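Local structure of protein Ves (Pseudomonas fluorescens, 5V00) at residues B[32-37]-B[146-151]; B[68-73]-B[78-83]; B[114-119]-B[185-190]; B[155-160]-B[165-170]. The protein is of unconfirmed molecular function, but is a two-cupin (bicupin) protein of the HutD family involved in histidine utilization. All coordinates share one frame; numbering follows the deposited sequence.

Contact 1: B[32-37]-B[146-151]; sequences EEITRD and LVFSVA. With FMT (formic acid), chain F.
The ring of F148 receives the methyl CD1 of I34 obliquely beside its CE1 corner, with I34 CD1 and F148 CE1 3.8 Å apart; the ring of F116 stacks on it as well. The other flat group, the R36 guanidinium, is met along its rim: a formate lies in its plane at one edge and the E33 carboxylate at another. The ring lies in the seam of the bicupin, where strand 29-36 of the six-stranded sheet faces strand 144-149 of the five-stranded one with no hydrogen bond joining the two segments; the guanidinium lies on the outer side of strand 29-36. I34 and F148 cross at about a right angle. Next to them, T35 CG2 meets L146 CD2 at 3.9 Å. T35 keeps OG1 opposite its own nitrogen (chi1 179°), which leaves that methyl for L146 while the hydroxyl hydrogen-bonds Q168. The strand carries a classic beta bulge here, the backbones of I34 and T35 both bonding to L49. R36 holds formate with two bonds, NH1 to O1 and NH2 to O2, both 3.0 Å, and NH2 also forms a salt bridge to E33 OE1 at 3.1 Å, arriving from above the carboxylate plane. The formate charge probably eases the closeness of R48. With an alanine here, E33 would probably be left without this charge partner and the formate without either of its guanidinium bonds. V20 and M22 of the second subunit pack on R36 and E33. At the strand end, S149 OG accepts from A151 N at 3.1 Å, nearly straight at 169°, making an ST turn.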
loop_
_atom_site.group_PDB
_atom_site.type_symbol
_atom_site.label_atom_id
_atom_site.label_comp_id
_atom_site.label_asym_id
_atom_site.label_seq_id
_atom_site.Cartn_x
_atom_site.Cartn_y
_atom_site.Cartn_z
ATOM N N GLU B 32 2.743 10.510 -6.372
ATOM C CA GLU B 32 3.065 9.224 -5.677
ATOM C C GLU B 32 1.907 8.892 -4.769
ATOM O O GLU B 32 1.556 9.655 -3.843
ATOM C CB GLU B 32 4.317 9.390 -4.841
ATOM C CG GLU B 32 5.619 9.391 -5.604
ATOM C CD GLU B 32 6.851 9.609 -4.823
ATOM O OE1 GLU B 32 6.882 9.948 -3.634
ATOM O OE2 GLU B 32 7.900 9.560 -5.441
ATOM N N GLU B 33 1.229 7.766 -5.016
ATOM C CA GLU B 33 0.120 7.409 -4.188
ATOM C C GLU B 33 0.685 6.720 -2.946
ATOM O O GLU B 33 1.644 5.941 -3.015
ATOM C CB GLU B 33 -0.766 6.344 -4.870
ATOM C CG GLU B 33 -1.390 6.760 -6.196
ATOM C CD GLU B 33 -2.279 7.959 -6.094
ATOM O OE1 GLU B 33 -2.971 8.112 -5.057
ATOM O OE2 GLU B 33 -2.421 8.695 -7.095
ATOM N N ILE B 34 0.143 7.073 -1.778
ATOM C CA ILE B 34 0.588 6.468 -0.502
ATOM C C ILE B 34 -0.410 5.354 -0.135
ATOM O O ILE B 34 0.015 4.175 -0.009
ATOM C CB ILE B 34 0.676 7.491 0.635
ATOM C CG1 ILE B 34 1.729 8.554 0.296
ATOM C CG2 ILE B 34 1.082 6.838 1.925
ATOM C CD1 ILE B 34 1.715 9.724 1.269
ATOM N N THR B 35 -1.655 5.702 0.053
ATOM C CA THR B 35 -2.682 4.767 0.425
ATOM C C THR B 35 -4.035 5.400 0.193
ATOM O O THR B 35 -4.126 6.587 -0.179
ATOM C CB THR B 35 -2.452 4.305 1.894
ATOM O OG1 THR B 35 -3.469 3.390 2.292
ATOM C CG2 THR B 35 -2.616 5.556 2.883
ATOM N N ARG B 36 -5.100 4.611 0.309
ATOM C CA ARG B 36 -6.460 5.001 0.004
ATOM C C ARG B 36 -7.411 4.012 0.582
ATOM O O ARG B 36 -6.985 2.969 1.067
ATOM C CB ARG B 36 -6.654 5.118 -1.509
ATOM C CG ARG B 36 -6.313 3.814 -2.279
ATOM C CD ARG B 36 -6.716 3.904 -3.738
ATOM N NE ARG B 36 -5.866 4.915 -4.392
ATOM C CZ ARG B 36 -5.955 5.268 -5.677
ATOM N NH1 ARG B 36 -6.843 4.658 -6.470
ATOM N NH2 ARG B 36 -5.131 6.203 -6.164
ATOM N N ASP B 37 -8.673 4.331 0.541
ATOM C CA ASP B 37 -9.699 3.417 1.005
ATOM C C ASP B 37 -9.824 2.232 0.043
ATOM O O ASP B 37 -9.378 2.276 -1.088
ATOM C CB ASP B 37 -11.043 4.090 1.212
ATOM C CG ASP B 37 -11.761 4.360 -0.073
ATOM O OD1 ASP B 37 -11.370 5.239 -0.870
ATOM O OD2 ASP B 37 -12.658 3.579 -0.456
ATOM N N LEU B 146 -3.734 7.740 10.376
ATOM C CA LEU B 146 -2.600 7.837 9.499
ATOM C C LEU B 146 -1.581 8.797 10.144
ATOM O O LEU B 146 -1.985 9.877 10.696
ATOM C CB LEU B 146 -2.968 8.373 8.093
ATOM C CG LEU B 146 -3.968 7.473 7.391
ATOM C CD1 LEU B 146 -4.712 8.354 6.369
ATOM C CD2 LEU B 146 -3.182 6.407 6.641
ATOM N N VAL B 147 -0.333 8.442 10.091
ATOM C CA VAL B 147 0.782 9.257 10.611
ATOM C C VAL B 147 1.804 9.407 9.524
ATOM O O VAL B 147 2.502 8.467 9.196
ATOM C CB VAL B 147 1.435 8.702 11.906
ATOM C CG1 VAL B 147 2.495 9.616 12.427
ATOM C CG2 VAL B 147 0.405 8.481 12.994
ATOM N N PHE B 148 1.954 10.634 8.990
ATOM C CA PHE B 148 2.862 10.914 7.864
ATOM C C PHE B 148 4.028 11.743 8.351
ATOM O O PHE B 148 3.840 12.861 8.847
ATOM C CB PHE B 148 2.109 11.698 6.786
ATOM C CG PHE B 148 2.949 12.114 5.609
ATOM C CD1 PHE B 148 3.282 11.191 4.627
ATOM C CD2 PHE B 148 3.377 13.428 5.469
ATOM C CE1 PHE B 148 4.078 11.540 3.571
ATOM C CE2 PHE B 148 4.215 13.793 4.460
ATOM C CZ PHE B 148 4.508 12.881 3.433
ATOM N N SER B 149 5.233 11.203 8.268
ATOM C CA SER B 149 6.456 11.832 8.758
ATOM C C SER B 149 7.072 12.887 7.838
ATOM O O SER B 149 7.175 12.628 6.617
ATOM C CB SER B 149 7.525 10.747 8.984
ATOM O OG SER B 149 8.758 11.331 9.311
ATOM N N VAL B 150 7.515 14.016 8.407
ATOM C CA VAL B 150 8.355 14.942 7.675
ATOM C C VAL B 150 9.675 15.110 8.410
ATOM O O VAL B 150 10.249 16.184 8.400
ATOM C CB VAL B 150 7.634 16.282 7.353
ATOM C CG1 VAL B 150 6.445 16.066 6.410
ATOM C CG2 VAL B 150 7.198 16.983 8.610
ATOM N N ALA B 151 10.131 14.057 9.081
ATOM C CA ALA B 151 11.366 14.139 9.884
ATOM C C ALA B 151 12.171 12.889 9.696
ATOM O O ALA B 151 11.649 11.847 9.223
ATOM C CB ALA B 151 11.066 14.322 11.349
HETATM C C FMT F . -6.406 6.078 -9.495
HETATM O O1 FMT F . -6.862 4.907 -9.420
HETATM O O2 FMT F . -5.113 6.372 -9.197
#

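Contact 2: B[68-73]-B[78-83]; sequences RVITVI and MVLTVD. With FMT (formic acid), chain I.
I70 and L80 reach toward each other tip to tip, their CD1 methyls 4.1 Å apart. I70 gets there with CG1 wedged between its backbone nitrogen and carbonyl carbon (chi1 74°) and an extended second torsion that pushes CD1 out toward the other strand. M78 takes a different route: its first bond runs alongside rather than at the partner, but bends at both chi1 (55°) and chi2 fold the thioether back, so CE comes to 4.3 Å from I70 CD1. The same methyl sits 4.3 Å from V72 CG2, so it touches two residues on one side of strand 67-74. All of it is apolar packing; no hydrogen bond links the segments. R68, kinked at chi3, turns its guanidinium edge-on to a formate, with NH1 3.0 Å from O2 and NH2 3.0 Å from O1, plus a weak hydrogen bond from NH2 to O2; N117 ND2 also donates to this formate, probably a crystallisation additive. A leucine in its place would probably leave the formate without the arginine's bonds and its negative charge without this mate. The two strands are consecutive in the chain and run antiparallel at 160°, as facing walls of a cupin barrel would. Strand 67-74 belongs to the six-stranded sheet, where D115 and N117 of strand 113-120 flank I70, V72 and M78, while strand 78-82 lies in the four-stranded sheet beside 104-108, whose V104 and C106 pack on L80, and beside 88-90, whose L90 touches all four residues of the contact.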
loop_
_atom_site.group_PDB
_atom_site.type_symbol
_atom_site.label_atom_id
_atom_site.label_comp_id
_atom_site.label_asym_id
_atom_site.label_seq_id
_atom_site.Cartn_x
_atom_site.Cartn_y
_atom_site.Cartn_z
ATOM N N ARG B 68 -10.565 18.757 -0.170
ATOM C CA ARG B 68 -9.115 18.619 -0.251
ATOM C C ARG B 68 -8.444 19.358 0.893
ATOM O O ARG B 68 -8.962 20.377 1.370
ATOM C CB ARG B 68 -8.575 19.166 -1.539
ATOM C CG ARG B 68 -9.156 18.486 -2.789
ATOM C CD ARG B 68 -8.400 18.792 -4.039
ATOM N NE ARG B 68 -6.990 18.428 -3.989
ATOM C CZ ARG B 68 -6.109 18.555 -4.963
ATOM N NH1 ARG B 68 -6.387 19.245 -6.115
ATOM N NH2 ARG B 68 -4.912 18.154 -4.739
ATOM N N VAL B 69 -7.340 18.788 1.383
ATOM C CA VAL B 69 -6.451 19.524 2.248
ATOM C C VAL B 69 -5.060 19.248 1.734
ATOM O O VAL B 69 -4.573 18.093 1.720
ATOM C CB VAL B 69 -6.561 19.138 3.759
ATOM C CG1 VAL B 69 -5.675 20.095 4.596
ATOM C CG2 VAL B 69 -8.005 19.161 4.224
ATOM N N ILE B 70 -4.321 20.300 1.388
ATOM C CA ILE B 70 -2.988 20.141 0.850
ATOM C C ILE B 70 -1.964 20.903 1.710
ATOM O O ILE B 70 -2.319 21.850 2.393
ATOM C CB ILE B 70 -2.877 20.585 -0.642
ATOM C CG1 ILE B 70 -2.914 22.090 -0.785
ATOM C CG2 ILE B 70 -3.995 19.952 -1.499
ATOM C CD1 ILE B 70 -2.756 22.531 -2.213
ATOM N N THR B 71 -0.730 20.431 1.727
ATOM C CA THR B 71 0.321 21.016 2.496
ATOM C C THR B 71 1.631 20.979 1.772
ATOM O O THR B 71 2.102 19.916 1.335
ATOM C CB THR B 71 0.530 20.319 3.844
ATOM O OG1 THR B 71 -0.691 20.160 4.518
ATOM C CG2 THR B 71 1.477 21.098 4.718
ATOM N N VAL B 72 2.318 22.112 1.600
ATOM C CA VAL B 72 3.663 22.074 1.028
ATOM C C VAL B 72 4.624 21.353 1.935
ATOM O O VAL B 72 4.694 21.671 3.115
ATOM C CB VAL B 72 4.238 23.518 0.771
ATOM C CG1 VAL B 72 5.709 23.475 0.412
ATOM C CG2 VAL B 72 3.362 24.207 -0.282
ATOM N N ILE B 73 5.330 20.350 1.411
ATOM C CA ILE B 73 6.301 19.612 2.175
ATOM C C ILE B 73 7.748 19.660 1.673
ATOM O O ILE B 73 8.683 19.300 2.422
ATOM C CB ILE B 73 5.912 18.126 2.458
ATOM C CG1 ILE B 73 5.850 17.358 1.141
ATOM C CG2 ILE B 73 4.594 18.048 3.206
ATOM C CD1 ILE B 73 5.576 15.891 1.262
ATOM N N MET B 78 4.386 28.150 -2.666
ATOM C CA MET B 78 3.743 28.577 -3.901
ATOM C C MET B 78 2.482 29.355 -3.631
ATOM O O MET B 78 2.092 29.534 -2.471
ATOM C CB MET B 78 3.544 27.378 -4.883
ATOM C CG MET B 78 2.783 26.261 -4.209
ATOM S SD MET B 78 1.075 26.499 -3.962
ATOM C CE MET B 78 0.722 24.651 -3.671
ATOM N N VAL B 79 1.898 29.939 -4.701
ATOM C CA VAL B 79 0.688 30.713 -4.605
ATOM C C VAL B 79 -0.467 30.106 -5.314
ATOM O O VAL B 79 -0.379 29.746 -6.500
ATOM C CB VAL B 79 0.952 32.164 -5.220
ATOM C CG1 VAL B 79 -0.353 32.905 -5.318
ATOM C CG2 VAL B 79 1.899 32.865 -4.289
ATOM N N LEU B 80 -1.572 29.967 -4.627
ATOM C CA LEU B 80 -2.782 29.483 -5.217
ATOM C C LEU B 80 -3.808 30.535 -5.466
ATOM O O LEU B 80 -4.021 31.425 -4.631
ATOM C CB LEU B 80 -3.508 28.414 -4.289
ATOM C CG LEU B 80 -2.878 27.082 -4.128
ATOM C CD1 LEU B 80 -3.954 26.207 -3.426
ATOM C CD2 LEU B 80 -2.493 26.386 -5.419
ATOM N N THR B 81 -4.510 30.421 -6.598
ATOM C CA THR B 81 -5.665 31.190 -6.832
ATOM C C THR B 81 -6.869 30.255 -6.872
ATOM O O THR B 81 -6.898 29.351 -7.705
ATOM C CB THR B 81 -5.543 31.997 -8.172
ATOM O OG1 THR B 81 -4.371 32.813 -8.084
ATOM C CG2 THR B 81 -6.720 32.875 -8.384
ATOM N N VAL B 82 -7.830 30.467 -5.994
ATOM C CA VAL B 82 -9.023 29.614 -5.877
ATOM C C VAL B 82 -10.231 30.437 -6.289
ATOM O O VAL B 82 -10.558 31.448 -5.619
ATOM C CB VAL B 82 -9.231 29.201 -4.420
ATOM C CG1 VAL B 82 -10.412 28.251 -4.269
ATOM C CG2 VAL B 82 -7.919 28.587 -3.945
ATOM N N ASP B 83 -10.902 29.979 -7.340
ATOM C CA ASP B 83 -12.126 30.647 -7.857
ATOM C C ASP B 83 -11.904 32.148 -8.066
ATOM O O ASP B 83 -12.719 32.968 -7.649
ATOM C CB ASP B 83 -13.262 30.435 -6.938
ATOM C CG ASP B 83 -13.599 28.913 -6.779
ATOM O OD1 ASP B 83 -13.510 28.219 -7.781
ATOM O OD2 ASP B 83 -13.946 28.512 -5.675
HETATM C C FMT I . -2.725 19.013 -7.419
HETATM O O1 FMT I . -2.429 18.756 -6.222
HETATM O O2 FMT I . -3.970 18.738 -7.879
#

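Contact 3: B[114-119]-B[185-190]; sequences RDFNLI and CLIELT. With FMT (formic acid), chain I.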
loop_
_atom_site.group_PDB
_atom_site.type_symbol
_atom_site.label_atom_id
_atom_site.label_comp_id
_atom_site.label_asym_id
_atom_site.label_seq_id
_atom_site.Cartn_x
_atom_site.Cartn_y
_atom_site.Cartn_z
ATOM N N ARG B 114 6.821 20.068 -3.667
ATOM C CA ARG B 114 6.077 18.821 -3.394
ATOM C C ARG B 114 4.988 19.108 -2.321
ATOM O O ARG B 114 5.317 19.814 -1.356
ATOM C CB ARG B 114 7.014 17.740 -2.937
ATOM C CG ARG B 114 8.161 17.426 -3.915
ATOM C CD ARG B 114 8.964 16.191 -3.497
ATOM N NE ARG B 114 8.227 14.999 -3.893
ATOM C CZ ARG B 114 8.393 13.761 -3.382
ATOM N NH1 ARG B 114 9.196 13.542 -2.400
ATOM N NH2 ARG B 114 7.664 12.755 -3.839
ATOM N N ASP B 115 3.789 18.605 -2.518
ATOM C CA ASP B 115 2.638 18.790 -1.630
ATOM C C ASP B 115 2.163 17.432 -1.048
ATOM O O ASP B 115 2.114 16.432 -1.826
ATOM C CB ASP B 115 1.481 19.327 -2.311
ATOM C CG ASP B 115 1.592 20.881 -2.591
ATOM O OD1 ASP B 115 2.552 21.427 -2.105
ATOM O OD2 ASP B 115 0.719 21.379 -3.370
ATOM N N PHE B 116 1.850 17.410 0.252
ATOM C CA PHE B 116 1.139 16.243 0.858
ATOM C C PHE B 116 -0.323 16.465 0.705
ATOM O O PHE B 116 -0.856 17.503 1.142
ATOM C CB PHE B 116 1.576 16.112 2.323
ATOM C CG PHE B 116 0.873 15.048 3.061
ATOM C CD1 PHE B 116 1.039 13.719 2.711
ATOM C CD2 PHE B 116 0.074 15.372 4.121
ATOM C CE1 PHE B 116 0.392 12.739 3.468
ATOM C CE2 PHE B 116 -0.615 14.385 4.863
ATOM C CZ PHE B 116 -0.378 13.039 4.556
ATOM N N ASN B 117 -1.017 15.550 -0.008
ATOM C CA ASN B 117 -2.406 15.696 -0.379
ATOM C C ASN B 117 -3.350 14.713 0.300
ATOM O O ASN B 117 -3.151 13.491 0.147
ATOM C CB ASN B 117 -2.559 15.430 -1.883
ATOM C CG ASN B 117 -2.067 16.624 -2.797
ATOM O OD1 ASN B 117 -1.577 17.659 -2.329
ATOM N ND2 ASN B 117 -2.214 16.448 -4.122
ATOM N N LEU B 118 -4.348 15.231 1.004
ATOM C CA LEU B 118 -5.514 14.461 1.414
ATOM C C LEU B 118 -6.682 14.850 0.567
ATOM O O LEU B 118 -6.995 16.067 0.417
ATOM C CB LEU B 118 -5.852 14.713 2.875
ATOM C CG LEU B 118 -7.133 14.228 3.406
ATOM C CD1 LEU B 118 -7.158 12.708 3.351
ATOM C CD2 LEU B 118 -7.377 14.704 4.799
ATOM N N ILE B 119 -7.416 13.877 0.051
ATOM C CA ILE B 119 -8.726 14.157 -0.508
ATOM C C ILE B 119 -9.732 13.142 0.001
ATOM O O ILE B 119 -9.388 11.925 0.120
ATOM C CB ILE B 119 -8.651 14.172 -2.024
ATOM C CG1 ILE B 119 -10.009 14.479 -2.659
ATOM C CG2 ILE B 119 -8.136 12.841 -2.587
ATOM C CD1 ILE B 119 -9.899 14.761 -4.142
ATOM N N CYS B 185 2.167 14.644 10.318
ATOM C CA CYS B 185 0.775 14.957 10.132
ATOM C C CYS B 185 -0.088 13.791 10.597
ATOM O O CYS B 185 0.191 12.611 10.263
ATOM C CB CYS B 185 0.458 15.300 8.667
ATOM S SG CYS B 185 -1.221 15.929 8.403
ATOM N N LEU B 186 -1.038 14.077 11.438
ATOM C CA LEU B 186 -1.996 13.113 11.995
ATOM C C LEU B 186 -3.311 13.208 11.246
ATOM O O LEU B 186 -3.933 14.275 11.228
ATOM C CB LEU B 186 -2.278 13.372 13.491
ATOM C CG LEU B 186 -1.065 13.366 14.408
ATOM C CD1 LEU B 186 -1.517 13.699 15.800
ATOM C CD2 LEU B 186 -0.225 12.097 14.337
ATOM N N ILE B 187 -3.772 12.141 10.594
ATOM C CA ILE B 187 -5.053 12.121 9.917
ATOM C C ILE B 187 -5.929 11.006 10.467
ATOM O O ILE B 187 -5.437 9.880 10.696
ATOM C CB ILE B 187 -4.890 11.990 8.405
ATOM C CG1 ILE B 187 -4.126 13.220 7.864
ATOM C CG2 ILE B 187 -6.169 11.747 7.675
ATOM C CD1 ILE B 187 -3.712 13.117 6.440
ATOM N N GLU B 188 -7.197 11.264 10.654
ATOM C CA GLU B 188 -8.110 10.302 11.128
ATOM C C GLU B 188 -9.360 10.278 10.212
ATOM O O GLU B 188 -9.917 11.327 9.855
ATOM C CB GLU B 188 -8.559 10.579 12.529
ATOM C CG GLU B 188 -7.445 10.538 13.540
ATOM C CD GLU B 188 -7.913 10.828 15.004
ATOM O OE1 GLU B 188 -9.088 10.751 15.335
ATOM O OE2 GLU B 188 -7.074 11.110 15.760
ATOM N N LEU B 189 -9.761 9.095 9.834
ATOM C CA LEU B 189 -10.870 8.914 8.876
ATOM C C LEU B 189 -11.782 7.827 9.367
ATOM O O LEU B 189 -11.317 6.746 9.787
ATOM C CB LEU B 189 -10.317 8.609 7.503
ATOM C CG LEU B 189 -9.498 9.728 6.849
ATOM C CD1 LEU B 189 -8.495 9.160 5.954
ATOM C CD2 LEU B 189 -10.494 10.562 6.018
ATOM N N THR B 190 -13.071 8.074 9.261
ATOM C CA THR B 190 -14.133 7.115 9.666
ATOM C C THR B 190 -15.306 7.154 8.676
ATOM O O THR B 190 -15.826 8.218 8.375
ATOM C CB THR B 190 -14.628 7.454 11.071
ATOM O OG1 THR B 190 -13.536 7.331 11.988
ATOM C CG2 THR B 190 -15.731 6.564 11.488
HETATM C C FMT I . -2.725 19.013 -7.419
HETATM O O1 FMT I . -2.429 18.756 -6.222
HETATM O O2 FMT I . -3.970 18.738 -7.879
#
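F116 pushes its ring tip toward strand 184-191, where CE2 lies 3.7 Å from I187 CD1 and CZ 3.8 Å from the same methyl. The two side chains come from opposite directions, and I187 meets the ring obliquely. C185 closes in on the same corner: its SG is 3.9 Å from F116 CE2, a sulfur-aromatic contact in which the sulfur stands 5.2 Å from the ring centroid and 72° off its normal, an oblique approach. I187 works as a fork. Its CG1 arm lies opposite the carbonyl carbon (chi1 -62°) and, running on extended, carries CD1 to the ring, whereas CG2 meets L118 CD2 at 4.3 Å. These residues belong to the two large sheets of the bicupin, 113-120 to the six-stranded one and 184-191 to the five-stranded one, and the strands pass face to face at only 16° from parallel with their axes 10.5 Å apart. The contact is buried close to the centre of the chain. L49 packs on F116 from one sheet, and L129 and W131 of strand 125-132 lie against C185 from the other; W47 touches L189 at the far end. N117 points the opposite way from F116 and L118, out of this seam, and there ND2 donates to O1 of a formate at 3.1 Å.

Contact 4: B[155-160]-B[165-170]; sequences KVLGEK and DCLQVD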
loop_
_atom_site.group_PDB
_atom_site.type_symbol
_atom_site.label_atom_id
_atom_site.label_comp_id
_atom_site.label_asym_id
_atom_site.label_seq_id
_atom_site.Cartn_x
_atom_site.Cartn_y
_atom_site.Cartn_z
ATOM N N LYS B 155 8.571 8.485 15.857
ATOM C CA LYS B 155 8.264 7.264 16.601
ATOM C C LYS B 155 6.806 7.148 16.909
ATOM O O LYS B 155 6.228 8.084 17.457
ATOM C CB LYS B 155 9.040 7.263 17.931
ATOM C CG LYS B 155 10.570 7.291 17.771
ATOM C CD LYS B 155 11.269 7.396 19.129
ATOM C CE LYS B 155 11.684 6.090 19.678
ATOM N NZ LYS B 155 11.816 6.150 21.181
ATOM N N VAL B 156 6.211 6.016 16.575
ATOM C CA VAL B 156 4.797 5.807 16.760
ATOM C C VAL B 156 4.511 4.320 16.714
ATOM O O VAL B 156 4.929 3.608 15.776
ATOM C CB VAL B 156 3.923 6.577 15.753
ATOM C CG1 VAL B 156 4.393 6.342 14.310
ATOM C CG2 VAL B 156 2.447 6.282 15.960
ATOM N N LEU B 157 3.849 3.839 17.761
ATOM C CA LEU B 157 3.399 2.449 17.855
ATOM C C LEU B 157 4.501 1.441 17.633
ATOM O O LEU B 157 4.293 0.427 17.002
ATOM C CB LEU B 157 2.213 2.221 16.948
ATOM C CG LEU B 157 0.906 2.873 17.375
ATOM C CD1 LEU B 157 -0.132 3.003 16.307
ATOM C CD2 LEU B 157 0.345 2.203 18.643
ATOM N N GLY B 158 5.691 1.725 18.114
ATOM C CA GLY B 158 6.823 0.871 18.025
ATOM C C GLY B 158 7.573 0.899 16.729
ATOM O O GLY B 158 8.539 0.153 16.579
ATOM N N GLU B 159 7.158 1.769 15.783
ATOM C CA GLU B 159 7.781 1.907 14.480
ATOM C C GLU B 159 8.516 3.228 14.434
ATOM O O GLU B 159 8.278 4.162 15.261
ATOM C CB GLU B 159 6.733 1.808 13.400
ATOM C CG GLU B 159 5.926 0.552 13.383
ATOM C CD GLU B 159 6.735 -0.737 13.184
ATOM O OE1 GLU B 159 7.853 -0.694 12.715
ATOM O OE2 GLU B 159 6.144 -1.776 13.542
ATOM N N LYS B 160 9.449 3.294 13.515
ATOM C CA LYS B 160 10.211 4.456 13.237
ATOM C C LYS B 160 10.044 4.842 11.774
ATOM O O LYS B 160 10.414 4.104 10.839
ATOM C CB LYS B 160 11.695 4.204 13.539
ATOM C CG LYS B 160 11.954 3.978 15.017
ATOM C CD LYS B 160 13.459 3.835 15.252
ATOM C CE LYS B 160 13.713 3.738 16.756
ATOM N NZ LYS B 160 15.167 3.580 17.048
ATOM N N ASP B 165 7.613 8.595 5.070
ATOM C CA ASP B 165 7.045 7.296 5.405
ATOM C C ASP B 165 5.712 7.543 6.140
ATOM O O ASP B 165 5.531 8.633 6.752
ATOM C CB ASP B 165 7.991 6.500 6.317
ATOM C CG ASP B 165 9.297 6.063 5.665
ATOM O OD1 ASP B 165 9.400 6.029 4.402
ATOM O OD2 ASP B 165 10.229 5.728 6.435
ATOM N N CYS B 166 4.779 6.599 6.063
ATOM C CA CYS B 166 3.447 6.765 6.665
ATOM C C CYS B 166 2.980 5.510 7.365
ATOM O O CYS B 166 2.996 4.461 6.761
ATOM C CB CYS B 166 2.462 7.078 5.528
ATOM S SG CYS B 166 0.797 7.498 5.994
ATOM N N LEU B 167 2.568 5.616 8.633
ATOM C CA LEU B 167 1.977 4.537 9.365
ATOM C C LEU B 167 0.489 4.638 9.241
ATOM O O LEU B 167 -0.088 5.753 9.208
ATOM C CB LEU B 167 2.402 4.643 10.811
ATOM C CG LEU B 167 1.883 3.527 11.691
ATOM C CD1 LEU B 167 2.925 3.025 12.652
ATOM C CD2 LEU B 167 0.605 3.914 12.390
ATOM N N GLN B 168 -0.186 3.498 9.079
ATOM C CA GLN B 168 -1.634 3.411 8.971
ATOM C C GLN B 168 -2.182 2.365 9.942
ATOM O O GLN B 168 -1.701 1.224 9.963
ATOM C CB GLN B 168 -2.067 3.034 7.588
ATOM C CG GLN B 168 -3.556 2.871 7.381
ATOM C CD GLN B 168 -3.975 2.770 5.898
ATOM O OE1 GLN B 168 -3.209 3.084 4.998
ATOM N NE2 GLN B 168 -5.259 2.507 5.682
ATOM N N VAL B 169 -3.144 2.782 10.764
ATOM C CA VAL B 169 -3.888 1.839 11.606
ATOM C C VAL B 169 -5.220 1.696 10.910
ATOM O O VAL B 169 -5.912 2.689 10.516
ATOM C CB VAL B 169 -4.116 2.344 13.036
ATOM C CG1 VAL B 169 -4.955 1.286 13.800
ATOM C CG2 VAL B 169 -2.875 2.724 13.682
ATOM N N ASP B 170 -5.698 0.476 10.716
ATOM C CA ASP B 170 -7.005 0.212 10.046
ATOM C C ASP B 170 -7.858 -0.676 10.936
ATOM O O ASP B 170 -7.342 -1.389 11.777
ATOM C CB ASP B 170 -6.865 -0.618 8.790
ATOM C CG ASP B 170 -6.524 0.164 7.569
ATOM O OD1 ASP B 170 -7.096 1.267 7.359
ATOM O OD2 ASP B 170 -5.760 -0.474 6.747
#
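L167 is the bump of this contact, and the hairpin 155-160 supplies the hollow around it. Its CD1 fits between V156 and E159, meeting V156 CG1 tip to tip at 4.0 Å. The same methyl touches the carbonyl O of V156 and CG of E159, whose side chain crosses that of L167 at about a right angle. E159 heads toward L167 with its first bond, then bends at chi2, so it is the aliphatic part that lines the hollow while the carboxylate swings off. L167 CD2 takes the other side, beside L157 CD1. That methyl of L157 also lies 3.8 Å from V169 CG2, and the L157 side chain crosses those of L167 and V169 at about a right angle. The second torsion of L167, 138°, strays from a staggered value, and this rotation turns CD1 toward V156 and E159 and CD2 toward L157. The hollow owes its shape to a two-residue beta hairpin with a type I' turn from V156 to E159, clamped by backbone bonds V156 N to E159 O (3.1 Å) and E159 N to V156 O (2.9 Å); L157 and G158 occupy the corners, both with the positive phi that such a turn requires. This hairpin edges a four-stranded sheet that faces the five-stranded one containing 166-170, the two walls of what is probably the C-terminal cupin. I11 and L161 add to the packing on L167, and A38 of the second subunit lies against E159. On the reverse of strand 166-170, Q168 NE2 donates to D170 OD1 at 2.8 Å, on the syn side of the carboxylate.

From the N terminus, strand 29-36 opens contact 1, whose partner 146-151 arrives more than a hundred residues later. Within that long loop, contact 2 opens and closes quickly across a short connection, packing the six-stranded sheet against a smaller one. Contact 3 begins at 114-119, still before contact 1 has closed, and ends at 185-190, so the two cross; both sew the six-stranded sheet to the five-stranded sheet. Contact 4 starts after contact 1 is complete and finishes inside the span of contact 3, joining the five-stranded sheet to its own facing hairpin. Contacts 2 and 4 lie on opposite sides of the chain's centre, with contacts 1 and 3 between.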